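Local coordinates for protein tetraacyldisaccharide 4'-kinase (Aquifex aeolicus, PDB 4ITM) that probably transfers the gamma-phosphate of ATP to the 4'-position of a tetraacyldisaccharide 1-phosphate, the last step in making lipid IVA, at residues G42-G47 with L153-K158; F54-A59 with K106-V111; T186-E191 with K203-F208. One frame throughout, in Å; residues are numbered along the deposited sequence.

Contact 1: residues G42-G47 with L153-K158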
loop_
_atom_site.group_PDB
_atom_site.type_symbol
_atom_site.label_atom_id
_atom_site.label_comp_id
_atom_site.label_asym_id
_atom_site.label_seq_id
_atom_site.Cartn_x
_atom_site.Cartn_y
_atom_site.Cartn_z
ATOM N N GLY A 42 -2.936 4.138 7.074
ATOM C CA GLY A 42 -1.782 3.774 7.867
ATOM C C GLY A 42 -1.833 2.401 8.493
ATOM O O GLY A 42 -2.852 1.737 8.445
ATOM N N ASN A 43 -0.714 1.973 9.067
ATOM C CA ASN A 43 -0.745 0.810 9.942
ATOM C C ASN A 43 0.313 0.843 11.028
ATOM O O ASN A 43 1.287 1.608 10.965
ATOM C CB ASN A 43 -0.701 -0.508 9.170
ATOM C CG ASN A 43 0.640 -0.787 8.586
ATOM O OD1 ASN A 43 1.367 0.132 8.238
ATOM N ND2 ASN A 43 0.982 -2.060 8.459
ATOM N N LEU A 44 0.110 -0.014 12.016
ATOM C CA LEU A 44 0.972 -0.089 13.183
ATOM C C LEU A 44 2.140 -1.029 12.972
ATOM O O LEU A 44 3.038 -1.110 13.807
ATOM C CB LEU A 44 0.167 -0.568 14.393
ATOM C CG LEU A 44 -0.967 0.338 14.845
ATOM C CD1 LEU A 44 -1.637 -0.252 16.077
ATOM C CD2 LEU A 44 -0.439 1.753 15.126
ATOM N N SER A 45 2.128 -1.748 11.860
ATOM C CA SER A 45 3.121 -2.787 11.652
ATOM C C SER A 45 4.160 -2.380 10.607
ATOM O O SER A 45 3.896 -1.524 9.760
ATOM C CB SER A 45 2.435 -4.083 11.214
ATOM O OG SER A 45 3.407 -5.102 11.017
ATOM N N VAL A 46 5.340 -2.992 10.677
ATOM C CA VAL A 46 6.325 -2.871 9.603
ATOM C C VAL A 46 6.049 -3.875 8.484
ATOM O O VAL A 46 6.614 -3.766 7.401
ATOM C CB VAL A 46 7.768 -3.088 10.091
ATOM C CG1 VAL A 46 8.232 -1.907 10.931
ATOM C CG2 VAL A 46 7.878 -4.394 10.861
ATOM N N GLY A 47 5.196 -4.859 8.755
ATOM C CA GLY A 47 4.757 -5.791 7.727
ATOM C C GLY A 47 3.512 -5.271 7.030
ATOM O O GLY A 47 2.881 -4.310 7.497
ATOM N N LEU A 153 -6.815 3.791 9.936
ATOM C CA LEU A 153 -5.781 2.843 10.362
ATOM C C LEU A 153 -6.160 1.428 9.932
ATOM O O LEU A 153 -7.264 0.967 10.227
ATOM C CB LEU A 153 -5.578 2.896 11.890
ATOM C CG LEU A 153 -4.593 1.874 12.486
ATOM C CD1 LEU A 153 -3.189 2.145 11.979
ATOM C CD2 LEU A 153 -4.620 1.875 14.037
ATOM N N LEU A 154 -5.248 0.748 9.230
ATOM C CA LEU A 154 -5.448 -0.650 8.849
ATOM C C LEU A 154 -4.907 -1.531 9.951
ATOM O O LEU A 154 -3.820 -1.306 10.466
ATOM C CB LEU A 154 -4.707 -0.998 7.559
ATOM C CG LEU A 154 -4.876 -0.087 6.345
ATOM C CD1 LEU A 154 -3.958 -0.552 5.256
ATOM C CD2 LEU A 154 -6.300 -0.092 5.862
ATOM N N LEU A 155 -5.647 -2.574 10.267
ATOM C CA LEU A 155 -5.302 -3.447 11.363
ATOM C C LEU A 155 -5.589 -4.865 10.911
ATOM O O LEU A 155 -6.678 -5.146 10.396
ATOM C CB LEU A 155 -6.182 -3.092 12.563
ATOM C CG LEU A 155 -5.603 -3.255 13.956
ATOM C CD1 LEU A 155 -4.362 -2.407 14.104
ATOM C CD2 LEU A 155 -6.656 -2.859 14.966
ATOM N N LYS A 156 -4.613 -5.753 11.080
ATOM C CA LYS A 156 -4.838 -7.176 10.841
ATOM C C LYS A 156 -4.766 -7.899 12.178
ATOM O O LYS A 156 -4.129 -7.407 13.113
ATOM C CB LYS A 156 -3.819 -7.754 9.851
ATOM C CG LYS A 156 -2.358 -7.616 10.262
ATOM C CD LYS A 156 -1.443 -8.264 9.217
ATOM C CE LYS A 156 0.033 -8.120 9.564
ATOM N NZ LYS A 156 0.442 -6.691 9.671
ATOM N N LYS A 157 -5.441 -9.042 12.276
ATOM C CA LYS A 157 -5.532 -9.781 13.538
ATOM C C LYS A 157 -4.167 -9.973 14.199
ATOM O O LYS A 157 -4.018 -9.805 15.409
ATOM C CB LYS A 157 -6.200 -11.140 13.317
ATOM C CG LYS A 157 -6.399 -11.949 14.587
ATOM C CD LYS A 157 -6.682 -13.416 14.262
ATOM C CE LYS A 157 -7.058 -14.219 15.517
ATOM N NZ LYS A 157 -7.385 -15.637 15.175
ATOM N N LYS A 158 -3.176 -10.306 13.384
ATOM C CA LYS A 158 -1.799 -10.524 13.828
ATOM C C LYS A 158 -1.188 -9.331 14.590
ATOM O O LYS A 158 -0.394 -9.512 15.523
ATOM C CB LYS A 158 -0.951 -10.879 12.601
ATOM C CG LYS A 158 0.509 -11.148 12.867
ATOM C CD LYS A 158 1.214 -11.494 11.567
ATOM C CE LYS A 158 2.724 -11.538 11.747
ATOM N NZ LYS A 158 3.419 -11.886 10.475
HETATM O O HOH W 1 -1.802 -2.000 11.900
HETATM O O HOH W 2 3.062 -7.768 10.414
#
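Lys156 NZ, 3.6 Å from Ser45 OG, is gripped by several groups: Asp159 pairs with its charge, Ser49 OG and Gly48 O bond to it, and a water 2.9 Å from Lys156 NZ links the ammonium to Ser45 OG. The lysine leaves its strand with CG in the crowded position between backbone N and carbonyl carbon (chi1 58°), runs straight to CE, and turns NZ at the last bond into the curl of residues 45-49. Ser45 OG accepts from Gly47 N at 2.9 Å, an ST turn at the start of the curl. Strand 38-43 passes here into the P-loop, whose residues from Ser45 onward are predicted to bind ATP. Strand 150-156 runs parallel alongside, and Leu154 N meets Gly42 O in a nearly straight bond of 2.7 Å (170°). Beyond it the backbones diverge, and a water spans the gap, accepting from Leu44 N and donating to Leu154 O at 2.6 Å. Leu44 lies across Leu153 at about a right angle, Leu44 CG to Leu153 CD2 4.0 Å, while its CD1 touches Leu155 CD1. Trimmed to an alanine, Leu44 would lose its branched end, and a gap is likely to open against Leu153 CD2 and Leu155 CD1.

Contact 2: residues F54-A59 with K106-V111. With ATP (adenosine-5'-triphosphate), chain B.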
loop_
_atom_site.group_PDB
_atom_site.type_symbol
_atom_site.label_atom_id
_atom_site.label_comp_id
_atom_site.label_asym_id
_atom_site.label_seq_id
_atom_site.Cartn_x
_atom_site.Cartn_y
_atom_site.Cartn_z
ATOM N N PHE A 54 -6.237 -1.042 -0.074
ATOM C CA PHE A 54 -7.104 -0.022 0.486
ATOM C C PHE A 54 -6.941 1.329 -0.201
ATOM O O PHE A 54 -7.906 2.075 -0.348
ATOM C CB PHE A 54 -6.971 0.131 2.006
ATOM C CG PHE A 54 -7.976 1.082 2.563
ATOM C CD1 PHE A 54 -9.308 0.696 2.683
ATOM C CD2 PHE A 54 -7.619 2.389 2.873
ATOM C CE1 PHE A 54 -10.266 1.587 3.150
ATOM C CE2 PHE A 54 -8.564 3.293 3.345
ATOM C CZ PHE A 54 -9.891 2.894 3.480
ATOM N N VAL A 55 -5.728 1.645 -0.629
ATOM C CA VAL A 55 -5.543 2.864 -1.402
ATOM C C VAL A 55 -6.286 2.753 -2.745
ATOM O O VAL A 55 -6.917 3.714 -3.192
ATOM C CB VAL A 55 -4.043 3.238 -1.572
ATOM C CG1 VAL A 55 -3.889 4.435 -2.505
ATOM C CG2 VAL A 55 -3.412 3.560 -0.198
ATOM N N MET A 56 -6.251 1.576 -3.364
ATOM C CA MET A 56 -7.002 1.366 -4.610
ATOM C C MET A 56 -8.496 1.609 -4.379
ATOM O O MET A 56 -9.156 2.322 -5.143
ATOM C CB MET A 56 -6.760 -0.044 -5.178
ATOM C CG MET A 56 -5.332 -0.260 -5.694
ATOM S SD MET A 56 -4.886 -1.993 -5.922
ATOM C CE MET A 56 -5.906 -2.451 -7.345
ATOM N N TYR A 57 -9.012 1.028 -3.303
ATOM C CA TYR A 57 -10.413 1.173 -2.947
ATOM C C TYR A 57 -10.753 2.636 -2.668
ATOM O O TYR A 57 -11.792 3.148 -3.088
ATOM C CB TYR A 57 -10.721 0.316 -1.725
ATOM C CG TYR A 57 -12.018 0.676 -1.036
ATOM C CD1 TYR A 57 -13.216 0.066 -1.408
ATOM C CD2 TYR A 57 -12.046 1.614 -0.006
ATOM C CE1 TYR A 57 -14.407 0.398 -0.779
ATOM C CE2 TYR A 57 -13.224 1.952 0.623
ATOM C CZ TYR A 57 -14.401 1.344 0.238
ATOM O OH TYR A 57 -15.571 1.675 0.870
ATOM N N LEU A 58 -9.859 3.304 -1.957
ATOM C CA LEU A 58 -10.111 4.670 -1.508
ATOM C C LEU A 58 -10.113 5.624 -2.703
ATOM O O LEU A 58 -10.960 6.509 -2.813
ATOM C CB LEU A 58 -9.044 5.080 -0.480
ATOM C CG LEU A 58 -9.294 6.346 0.317
ATOM C CD1 LEU A 58 -10.589 6.173 1.107
ATOM C CD2 LEU A 58 -8.113 6.676 1.243
ATOM N N ALA A 59 -9.157 5.425 -3.602
ATOM C CA ALA A 59 -9.072 6.192 -4.844
ATOM C C ALA A 59 -10.330 6.025 -5.688
ATOM O O ALA A 59 -10.808 6.984 -6.285
ATOM C CB ALA A 59 -7.841 5.777 -5.645
ATOM N N LYS A 106 0.973 2.872 -11.257
ATOM C CA LYS A 106 0.511 1.958 -12.304
ATOM C C LYS A 106 -0.812 1.309 -11.939
ATOM O O LYS A 106 -1.642 1.069 -12.807
ATOM C CB LYS A 106 1.555 0.890 -12.622
ATOM C CG LYS A 106 2.757 1.420 -13.400
ATOM C CD LYS A 106 2.400 1.801 -14.833
ATOM C CE LYS A 106 3.662 2.101 -15.625
ATOM N NZ LYS A 106 3.419 2.541 -17.034
ATOM N N LEU A 107 -1.009 1.032 -10.653
ATOM C CA LEU A 107 -2.273 0.461 -10.199
ATOM C C LEU A 107 -3.418 1.488 -10.220
ATOM O O LEU A 107 -4.585 1.110 -10.234
ATOM C CB LEU A 107 -2.109 -0.168 -8.812
ATOM C CG LEU A 107 -1.339 -1.484 -8.881
ATOM C CD1 LEU A 107 -1.088 -2.070 -7.507
ATOM C CD2 LEU A 107 -2.099 -2.475 -9.766
ATOM N N LEU A 108 -3.074 2.780 -10.248
ATOM C CA LEU A 108 -4.077 3.852 -10.226
ATOM C C LEU A 108 -3.839 4.905 -11.303
ATOM O O LEU A 108 -3.312 5.996 -11.017
ATOM C CB LEU A 108 -4.113 4.513 -8.839
ATOM C CG LEU A 108 -4.613 3.596 -7.724
ATOM C CD1 LEU A 108 -4.499 4.238 -6.382
ATOM C CD2 LEU A 108 -6.060 3.205 -7.989
ATOM N N PRO A 109 -4.234 4.592 -12.553
ATOM C CA PRO A 109 -3.964 5.447 -13.716
ATOM C C PRO A 109 -4.800 6.725 -13.771
ATOM O O PRO A 109 -4.678 7.476 -14.726
ATOM C CB PRO A 109 -4.293 4.530 -14.907
ATOM C CG PRO A 109 -5.297 3.558 -14.354
ATOM C CD PRO A 109 -4.881 3.322 -12.944
ATOM N N HIS A 110 -5.632 6.984 -12.769
ATOM C CA HIS A 110 -6.360 8.249 -12.740
ATOM C C HIS A 110 -5.823 9.232 -11.694
ATOM O O HIS A 110 -6.266 10.368 -11.650
ATOM C CB HIS A 110 -7.860 8.025 -12.515
ATOM C CG HIS A 110 -8.528 7.280 -13.624
ATOM N ND1 HIS A 110 -8.542 7.739 -14.924
ATOM C CD2 HIS A 110 -9.202 6.105 -13.632
ATOM C CE1 HIS A 110 -9.194 6.878 -15.686
ATOM N NE2 HIS A 110 -9.608 5.880 -14.926
ATOM N N VAL A 111 -4.889 8.800 -10.854
ATOM C CA VAL A 111 -4.418 9.655 -9.764
ATOM C C VAL A 111 -2.967 10.089 -9.949
ATOM O O VAL A 111 -2.192 9.431 -10.639
ATOM C CB VAL A 111 -4.548 8.959 -8.379
ATOM C CG1 VAL A 111 -5.852 8.197 -8.284
ATOM C CG2 VAL A 111 -3.387 8.026 -8.138
HETATM P PG ATP B . 1.173 -3.845 0.733
HETATM O O1G ATP B . 1.569 -3.529 2.148
HETATM O O2G ATP B . 0.208 -2.889 0.082
HETATM O O3G ATP B . 2.333 -4.220 -0.163
HETATM P PB ATP B . 0.611 -6.485 1.721
HETATM O O1B ATP B . -0.188 -6.459 3.006
HETATM O O2B ATP B . 2.097 -6.691 1.812
HETATM O O3B ATP B . 0.303 -5.203 0.796
HETATM P PA ATP B . -1.408 -7.843 0.117
HETATM O O1A ATP B . -1.676 -9.284 0.467
HETATM O O2A ATP B . -2.433 -6.810 0.492
HETATM O O3A ATP B . 0.052 -7.643 0.770
HETATM O "O5'" ATP B . -1.126 -7.745 -1.477
HETATM C "C5'" ATP B . 0.100 -8.272 -2.003
HETATM C "C4'" ATP B . 0.679 -7.405 -3.124
HETATM O "O4'" ATP B . -0.152 -7.416 -4.294
HETATM C "C3'" ATP B . 0.837 -5.947 -2.717
HETATM O "O3'" ATP B . 2.110 -5.729 -2.099
HETATM C "C2'" ATP B . 0.623 -5.187 -4.024
HETATM O "O2'" ATP B . 1.819 -5.138 -4.809
HETATM C "C1'" ATP B . -0.299 -6.091 -4.821
HETATM N N9 ATP B . -1.731 -5.761 -4.650
HETATM C C8 ATP B . -2.317 -5.258 -3.543
HETATM N N7 ATP B . -3.647 -5.115 -3.713
HETATM C C5 ATP B . -3.929 -5.550 -4.965
HETATM C C6 ATP B . -5.151 -5.679 -5.789
HETATM N N6 ATP B . -6.362 -5.307 -5.297
HETATM N N1 ATP B . -5.003 -6.173 -7.047
HETATM C C2 ATP B . -3.802 -6.557 -7.534
HETATM N N3 ATP B . -2.652 -6.468 -6.844
HETATM C C4 ATP B . -2.663 -5.983 -5.575
#
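CG stands anti to the carbonyl carbon in both Leu108 (chi1 -66°) and Met56 (chi1 -68°); from these torsions Leu108 is directed at the helix, where its CD2 comes near Met56 CG, and Met56 runs on toward the adenine. Leu108 extends beyond CG and plants its forked end on the helix: Leu108 CD1 lies 3.8 Å from Ala59 CB and 3.9 Å from Val55 CG1, whereas Leu108 CD2 comes to 4.0 Å from Met56 CA. Val55 and Leu108 meet at about a right angle. Ala59, one turn on from Val55, presents just a methyl, and Leu108 settles on it with both branches, while Val111 CG1 approaches the same Ala59 CB at 4.1 Å.

Helix 51-61 begins at the end of the P-loop. Its partner is the end of helix 99-107, where Leu108 is the first residue to leave helical geometry and a type I turn from Leu108 to Val111 leads towards strand 112-115. Leu107, still helical, sends its CD1 to 4.1 Å from Met56 SD.

Met56 also faces the nucleotide. A bend at its last torsion (chi3 70°) brings the terminal methyl round, and SD and CE both lie over one face of the adenine, near its amino-bearing edge, with Met56 CE 3.5 Å from ATP N6. No hydrogen bond crosses between the two segments. Cohesion between them therefore probably comes from van der Waals contact and the burial of apolar groups, and Met56 offers the purine a polarisable thioether surface, a contact that by itself should depend more on the flatness of the base than on its pattern of donors and acceptors.

Contact 3: residues T186-E191 with K203-F208. With ATP (adenosine-5'-triphosphate), chain B.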
loop_
_atom_site.group_PDB
_atom_site.type_symbol
_atom_site.label_atom_id
_atom_site.label_comp_id
_atom_site.label_asym_id
_atom_site.label_seq_id
_atom_site.Cartn_x
_atom_site.Cartn_y
_atom_site.Cartn_z
ATOM N N THR A 186 -8.146 -5.882 8.130
ATOM C CA THR A 186 -7.594 -6.520 6.938
ATOM C C THR A 186 -7.075 -7.937 7.152
ATOM O O THR A 186 -7.099 -8.473 8.265
ATOM C CB THR A 186 -6.455 -5.688 6.321
ATOM O OG1 THR A 186 -5.314 -5.720 7.186
ATOM C CG2 THR A 186 -6.904 -4.246 6.097
ATOM N N TYR A 187 -6.603 -8.528 6.057
ATOM C CA TYR A 187 -6.233 -9.939 6.017
ATOM C C TYR A 187 -7.403 -10.856 6.422
ATOM O O TYR A 187 -7.208 -11.898 7.030
ATOM C CB TYR A 187 -4.974 -10.198 6.852
ATOM C CG TYR A 187 -3.697 -9.786 6.145
ATOM C CD1 TYR A 187 -3.491 -8.464 5.737
ATOM C CD2 TYR A 187 -2.703 -10.720 5.873
ATOM C CE1 TYR A 187 -2.321 -8.087 5.071
ATOM C CE2 TYR A 187 -1.532 -10.360 5.218
ATOM C CZ TYR A 187 -1.344 -9.048 4.824
ATOM O OH TYR A 187 -0.179 -8.711 4.180
ATOM N N GLN A 188 -8.620 -10.458 6.058
ATOM C CA GLN A 188 -9.821 -11.226 6.380
ATOM C C GLN A 188 -9.826 -12.582 5.679
ATOM O O GLN A 188 -10.268 -13.576 6.246
ATOM C CB GLN A 188 -11.077 -10.448 5.982
ATOM C CG GLN A 188 -11.304 -9.155 6.778
ATOM C CD GLN A 188 -11.676 -9.437 8.223
ATOM O OE1 GLN A 188 -12.112 -10.535 8.551
ATOM N NE2 GLN A 188 -11.491 -8.447 9.095
ATOM N N GLU A 189 -9.328 -12.609 4.446
ATOM C CA GLU A 189 -9.336 -13.816 3.631
ATOM C C GLU A 189 -8.606 -14.973 4.335
ATOM O O GLU A 189 -9.121 -16.087 4.413
ATOM C CB GLU A 189 -8.725 -13.538 2.241
ATOM C CG GLU A 189 -9.356 -12.362 1.470
ATOM C CD GLU A 189 -8.705 -11.006 1.770
ATOM O OE1 GLU A 189 -9.225 -9.980 1.282
ATOM O OE2 GLU A 189 -7.675 -10.960 2.476
ATOM N N VAL A 190 -7.417 -14.692 4.861
ATOM C CA VAL A 190 -6.612 -15.717 5.530
ATOM C C VAL A 190 -6.877 -15.795 7.045
ATOM O O VAL A 190 -6.957 -16.877 7.609
ATOM C CB VAL A 190 -5.103 -15.488 5.270
ATOM C CG1 VAL A 190 -4.254 -16.443 6.090
ATOM C CG2 VAL A 190 -4.800 -15.650 3.795
ATOM N N GLU A 191 -7.015 -14.641 7.695
ATOM C CA GLU A 191 -7.270 -14.583 9.137
ATOM C C GLU A 191 -8.446 -13.666 9.456
ATOM O O GLU A 191 -8.245 -12.553 9.942
ATOM C CB GLU A 191 -6.043 -14.052 9.879
ATOM C CG GLU A 191 -4.995 -15.086 10.228
ATOM C CD GLU A 191 -4.369 -14.816 11.587
ATOM O OE1 GLU A 191 -3.538 -13.886 11.696
ATOM O OE2 GLU A 191 -4.726 -15.525 12.552
ATOM N N LYS A 203 -14.579 -4.142 7.619
ATOM C CA LYS A 203 -13.781 -5.257 7.115
ATOM C C LYS A 203 -13.492 -5.094 5.621
ATOM O O LYS A 203 -14.384 -4.788 4.834
ATOM C CB LYS A 203 -14.484 -6.595 7.348
ATOM C CG LYS A 203 -14.726 -6.968 8.811
ATOM C CD LYS A 203 -15.157 -8.431 8.894
ATOM C CE LYS A 203 -15.814 -8.760 10.211
ATOM N NZ LYS A 203 -16.445 -10.120 10.168
ATOM N N MET A 204 -12.240 -5.312 5.240
ATOM C CA MET A 204 -11.829 -5.264 3.846
ATOM C C MET A 204 -11.712 -6.683 3.260
ATOM O O MET A 204 -11.179 -7.592 3.910
ATOM C CB MET A 204 -10.481 -4.542 3.727
ATOM C CG MET A 204 -9.972 -4.439 2.297
ATOM S SD MET A 204 -8.497 -3.425 2.101
ATOM C CE MET A 204 -7.218 -4.630 2.433
ATOM N N PHE A 205 -12.211 -6.862 2.037
ATOM C CA PHE A 205 -12.075 -8.131 1.310
ATOM C C PHE A 205 -11.551 -7.900 -0.096
ATOM O O PHE A 205 -11.851 -6.876 -0.725
ATOM C CB PHE A 205 -13.409 -8.890 1.209
ATOM C CG PHE A 205 -13.975 -9.297 2.533
ATOM C CD1 PHE A 205 -14.753 -8.410 3.273
ATOM C CD2 PHE A 205 -13.719 -10.556 3.053
ATOM C CE1 PHE A 205 -15.280 -8.778 4.500
ATOM C CE2 PHE A 205 -14.234 -10.935 4.288
ATOM C CZ PHE A 205 -15.016 -10.042 5.011
ATOM N N ARG A 206 -10.773 -8.859 -0.583
ATOM C CA ARG A 206 -10.323 -8.841 -1.964
ATOM C C ARG A 206 -10.966 -10.001 -2.707
ATOM O O ARG A 206 -11.174 -11.069 -2.133
ATOM C CB ARG A 206 -8.794 -8.950 -2.055
ATOM C CG ARG A 206 -8.047 -7.618 -2.009
ATOM C CD ARG A 206 -8.129 -6.966 -0.626
ATOM N NE ARG A 206 -7.570 -7.835 0.409
ATOM C CZ ARG A 206 -6.270 -7.958 0.664
ATOM N NH1 ARG A 206 -5.370 -7.267 -0.035
ATOM N NH2 ARG A 206 -5.867 -8.771 1.627
ATOM N N GLU A 207 -11.283 -9.791 -3.984
ATOM C CA GLU A 207 -11.812 -10.858 -4.821
ATOM C C GLU A 207 -11.183 -10.803 -6.211
ATOM O O GLU A 207 -11.028 -9.729 -6.799
ATOM C CB GLU A 207 -13.334 -10.760 -4.936
ATOM C CG GLU A 207 -14.077 -10.966 -3.630
ATOM C CD GLU A 207 -15.562 -10.663 -3.744
ATOM O OE1 GLU A 207 -15.981 -10.077 -4.766
ATOM O OE2 GLU A 207 -16.310 -11.014 -2.810
ATOM N N PHE A 208 -10.835 -11.969 -6.735
ATOM C CA PHE A 208 -10.208 -12.050 -8.042
ATOM C C PHE A 208 -11.095 -11.458 -9.134
ATOM O O PHE A 208 -12.274 -11.772 -9.233
ATOM C CB PHE A 208 -9.837 -13.492 -8.375
ATOM C CG PHE A 208 -9.111 -13.628 -9.671
ATOM C CD1 PHE A 208 -7.842 -13.099 -9.819
ATOM C CD2 PHE A 208 -9.703 -14.268 -10.749
ATOM C CE1 PHE A 208 -7.166 -13.208 -11.021
ATOM C CE2 PHE A 208 -9.031 -14.383 -11.957
ATOM C CZ PHE A 208 -7.757 -13.851 -12.093
HETATM P PG ATP B . 1.173 -3.845 0.733
HETATM O O1G ATP B . 1.569 -3.529 2.148
HETATM O O2G ATP B . 0.208 -2.889 0.082
HETATM O O3G ATP B . 2.333 -4.220 -0.163
HETATM P PB ATP B . 0.611 -6.485 1.721
HETATM O O1B ATP B . -0.188 -6.459 3.006
HETATM O O2B ATP B . 2.097 -6.691 1.812
HETATM O O3B ATP B . 0.303 -5.203 0.796
HETATM P PA ATP B . -1.408 -7.843 0.117
HETATM O O1A ATP B . -1.676 -9.284 0.467
HETATM O O2A ATP B . -2.433 -6.810 0.492
HETATM O O3A ATP B . 0.052 -7.643 0.770
HETATM O "O5'" ATP B . -1.126 -7.745 -1.477
HETATM C "C5'" ATP B . 0.100 -8.272 -2.003
HETATM C "C4'" ATP B . 0.679 -7.405 -3.124
HETATM O "O4'" ATP B . -0.152 -7.416 -4.294
HETATM C "C3'" ATP B . 0.837 -5.947 -2.717
HETATM O "O3'" ATP B . 2.110 -5.729 -2.099
HETATM C "C2'" ATP B . 0.623 -5.187 -4.024
HETATM O "O2'" ATP B . 1.819 -5.138 -4.809
HETATM C "C1'" ATP B . -0.299 -6.091 -4.821
HETATM N N9 ATP B . -1.731 -5.761 -4.650
HETATM C C8 ATP B . -2.317 -5.258 -3.543
HETATM N N7 ATP B . -3.647 -5.115 -3.713
HETATM C C5 ATP B . -3.929 -5.550 -4.965
HETATM C C6 ATP B . -5.151 -5.679 -5.789
HETATM N N6 ATP B . -6.362 -5.307 -5.297
HETATM N N1 ATP B . -5.003 -6.173 -7.047
HETATM C C2 ATP B . -3.802 -6.557 -7.534
HETATM N N3 ATP B . -2.652 -6.468 -6.844
HETATM C C4 ATP B . -2.663 -5.983 -5.575
HETATM O O HOH W 3 -8.622 -8.348 3.890
#
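Arg206, bound across the contact to Glu189, turns the edge of its guanidinium to the nucleotide: Arg206 NH1 donates to ATP O2A at 3.0 Å and also bonds to Ser53 OG. Tyr187 serves the next phosphate, its OH donating to ATP O1B over a short 2.5 Å, with that oxygen in the plane of the ring.

One step out, Glu189 fixes the arginine, which grips the carboxylate side-on. Arg206 NE meets Glu189 OE1 at 2.8 Å. Arg206 NH2 meets Glu189 OE2 at 3.0 Å, but the two planes are turned 50° apart, so the pairing is not flat. OE1 takes a further bond on its anti lone pair from the backbone Arg206 N, which ties the carboxylate to the strand as well as to the side chain. Bends at chi2 (69°) and chi3 (59°) fold Arg206 back to meet it, while Met204 CE sits over one face of the guanidinium and touches Thr186 CG2 at 3.7 Å.

Farther out, Gln188 anchors the loop on strand 201-212. Gln188 CB lies 3.6 Å from Phe205 CE2, with CG over a face of that ring, and its amide crosses the aliphatic part of Lys203; OE1 accepts from Phe193 N. The chemistry is that of a second-shell carboxylate: Glu189 probably orients the guanidinium and partly offsets its charge, while NH1 still faces the alpha phosphate.

Contacts 2 and 3 touch ATP directly, at the adenine and the phosphates respectively, while contact 1 lies behind the P-loop, the side chain of Asn43 being about 7 Å from ATP. Contact 1 sits where a strand enters that loop, and contact 2 on the helix that leaves it. Phe54 joins the set, Phe54 CG lying 3.9 Å from Leu154 CD2 of contact 1 and Phe54 CB 3.9 Å from Met204 SD of contact 3. Contacts 1 and 3, with centres about 14 Å apart, are continuous through strand pairing, Leu155 O lying 2.8 Å from Thr186 N in a probable hydrogen bond. The centre of contact 2 stands about 19 Å from that of contact 1 and about 18 Å from that of contact 3.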